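Local coordinates for protein putative tryptophan halogenase (Xanthomonas campestris pv. campestris, PDB 6Y1W) that is a putative flavin-dependent tryptophan halogenase, probably using reduced FAD, oxygen and halide to halogenate an aromatic substrate, at residues K89-F94 with Y104-F108. Numbering follows the deposited sequence.
Sequences KVGIAF and YIHSF. With BUD ((2S,3S)-butane-2,3-diol), chain H.
Tyr104 and Phe94 pair across an antiparallel beta hairpin that shows how an edge strand and its inner neighbour can carry apolar packing at one end and line a butanediol-occupied pocket beside the predicted active site at the other. Their backbones form a hydrogen-bonded pair, Tyr104 N to Phe94 O and Phe94 N to Tyr104 O. The two side chains run side by side, with ring planes 14° apart but slid so far that they barely overlap. What covers the tyrosine face is instead Phe94 CB, a CH-pi contact 3.9 Å from the centroid of the Tyr104 ring. Tyr104 CG sits between its backbone N and carbonyl carbon (chi1 72°), which carries OH over a face of the Phe94 ring on its way to a hydrogen bond with Gln452.

Ile105 faces the other way, with Ala93 and Ser107; its CG1 lies 4.3 Å from Ala93 CB, and Ile105 also packs against Leu143 and Gln147 of helix 141-148. His106 returns to the tyrosine side, in a hydrogen-bonded pair with Ile92, and its CB meets the edge of the Phe94 ring, 3.7 Å from CE2. Both imidazole nitrogens are engaged, ND1 by Glu347, a predicted tryptophan-binding residue, and NE2 by Ser444, which fixes the ring's rotation beside the bound butanediol.

At Ser107 the strands pinch together in a non-hydrogen-bonded pair, its CA only 3.8 Å from that of Gly91. Phe108 then leaves the sheet, held by its N-H to Val90 O at 3.0 Å. Its ring crosses the extended chain of Lys89, the predicted catalytic lysine, whose NZ is bonded to Ser348 and the carbonyl of Thr62. Phe108 CZ packs 3.9 Å from Lys89 CE, while Lys89 O lies in the ring plane, 3.4 Å from Phe108 CE2.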
loop_
_atom_site.group_PDB
_atom_site.type_symbol
_atom_site.label_atom_id
_atom_site.label_comp_id
_atom_site.label_asym_id
_atom_site.label_seq_id
_atom_site.Cartn_x
_atom_site.Cartn_y
_atom_site.Cartn_z
ATOM N N LYS A 89 17.534 19.219 -1.725
ATOM C CA LYS A 89 16.242 19.720 -1.273
ATOM C C LYS A 89 15.747 18.840 -0.150
ATOM O O LYS A 89 15.713 17.621 -0.312
ATOM C CB LYS A 89 15.225 19.678 -2.434
ATOM C CG LYS A 89 13.806 20.065 -1.999
ATOM C CD LYS A 89 12.834 19.850 -3.147
ATOM C CE LYS A 89 11.376 20.039 -2.637
ATOM N NZ LYS A 89 10.398 19.406 -3.634
ATOM N N VAL A 90 15.348 19.451 0.980
ATOM C CA VAL A 90 14.754 18.690 2.082
ATOM C C VAL A 90 13.310 19.078 2.359
ATOM O O VAL A 90 12.693 18.495 3.261
ATOM C CB VAL A 90 15.588 18.798 3.372
ATOM C CG1 VAL A 90 16.970 18.194 3.163
ATOM C CG2 VAL A 90 15.702 20.273 3.814
ATOM N N GLY A 91 12.743 20.036 1.624
ATOM C CA GLY A 91 11.368 20.422 1.904
ATOM C C GLY A 91 10.976 21.643 1.092
ATOM O O GLY A 91 11.749 22.150 0.269
ATOM N N ILE A 92 9.747 22.118 1.359
ATOM C CA ILE A 92 9.157 23.291 0.711
ATOM C C ILE A 92 8.704 24.241 1.815
ATOM O O ILE A 92 7.967 23.830 2.729
ATOM C CB ILE A 92 7.936 22.931 -0.156
ATOM C CG1 ILE A 92 8.354 21.927 -1.252
ATOM C CG2 ILE A 92 7.338 24.157 -0.824
ATOM C CD1 ILE A 92 7.201 21.445 -2.148
ATOM N N ALA A 93 9.101 25.515 1.719
ATOM C CA ALA A 93 8.626 26.515 2.670
ATOM C C ALA A 93 7.372 27.160 2.104
ATOM O O ALA A 93 7.419 27.811 1.041
ATOM C CB ALA A 93 9.712 27.556 2.952
ATOM N N PHE A 94 6.240 26.948 2.795
ATOM C CA PHE A 94 4.952 27.481 2.356
ATOM C C PHE A 94 4.685 28.774 3.097
ATOM O O PHE A 94 4.412 28.756 4.299
ATOM C CB PHE A 94 3.835 26.469 2.613
ATOM C CG PHE A 94 3.790 25.385 1.568
ATOM C CD1 PHE A 94 3.155 25.643 0.344
ATOM C CD2 PHE A 94 4.462 24.180 1.740
ATOM C CE1 PHE A 94 3.153 24.666 -0.693
ATOM C CE2 PHE A 94 4.437 23.187 0.718
ATOM C CZ PHE A 94 3.803 23.450 -0.500
ATOM N N TYR A 104 4.796 27.947 7.198
ATOM C CA TYR A 104 5.219 26.662 7.755
ATOM C C TYR A 104 6.066 25.968 6.699
ATOM O O TYR A 104 6.178 26.443 5.567
ATOM C CB TYR A 104 4.003 25.770 8.160
ATOM C CG TYR A 104 3.252 25.204 6.947
ATOM C CD1 TYR A 104 2.324 25.975 6.227
ATOM C CD2 TYR A 104 3.500 23.917 6.503
ATOM C CE1 TYR A 104 1.679 25.480 5.119
ATOM C CE2 TYR A 104 2.872 23.420 5.390
ATOM C CZ TYR A 104 1.959 24.190 4.698
ATOM O OH TYR A 104 1.320 23.691 3.565
ATOM N N ILE A 105 6.652 24.832 7.081
ATOM C CA ILE A 105 7.458 24.018 6.160
ATOM C C ILE A 105 6.833 22.635 6.029
ATOM O O ILE A 105 6.468 22.002 7.036
ATOM C CB ILE A 105 8.923 23.899 6.647
ATOM C CG1 ILE A 105 9.590 25.278 6.606
ATOM C CG2 ILE A 105 9.734 22.904 5.783
ATOM C CD1 ILE A 105 10.902 25.290 7.433
ATOM N N HIS A 106 6.748 22.159 4.777
ATOM C CA HIS A 106 6.389 20.786 4.458
ATOM C C HIS A 106 7.692 20.099 4.080
ATOM O O HIS A 106 8.202 20.303 2.974
ATOM C CB HIS A 106 5.401 20.741 3.299
ATOM C CG HIS A 106 5.064 19.355 2.853
ATOM N ND1 HIS A 106 4.441 19.099 1.649
ATOM C CD2 HIS A 106 5.298 18.153 3.430
ATOM C CE1 HIS A 106 4.290 17.791 1.513
ATOM N NE2 HIS A 106 4.814 17.194 2.568
ATOM N N SER A 107 8.201 19.260 4.974
ATOM C CA SER A 107 9.506 18.643 4.750
ATOM C C SER A 107 9.331 17.182 4.393
ATOM O O SER A 107 8.259 16.596 4.565
ATOM C CB SER A 107 10.401 18.770 5.994
ATOM O OG SER A 107 9.961 17.900 7.031
ATOM N N PHE A 108 10.419 16.581 3.914
ATOM C CA PHE A 108 10.503 15.133 3.854
ATOM C C PHE A 108 10.710 14.579 5.256
ATOM O O PHE A 108 10.723 15.314 6.251
ATOM C CB PHE A 108 11.632 14.707 2.911
ATOM C CG PHE A 108 11.526 15.311 1.532
ATOM C CD1 PHE A 108 10.305 15.327 0.859
ATOM C CD2 PHE A 108 12.646 15.869 0.920
ATOM C CE1 PHE A 108 10.210 15.890 -0.420
ATOM C CE2 PHE A 108 12.552 16.449 -0.345
ATOM C CZ PHE A 108 11.357 16.446 -1.019
HETATM C C1 BUD H . 7.320 13.531 -1.574
HETATM O O1 BUD H . 5.962 14.923 -0.212
HETATM C C2 BUD H . 6.084 13.599 -0.675
HETATM O O2 BUD H . 5.099 12.584 1.337
HETATM C C3 BUD H . 6.250 12.640 0.509
HETATM C C4 BUD H . 6.544 11.235 -0.033
#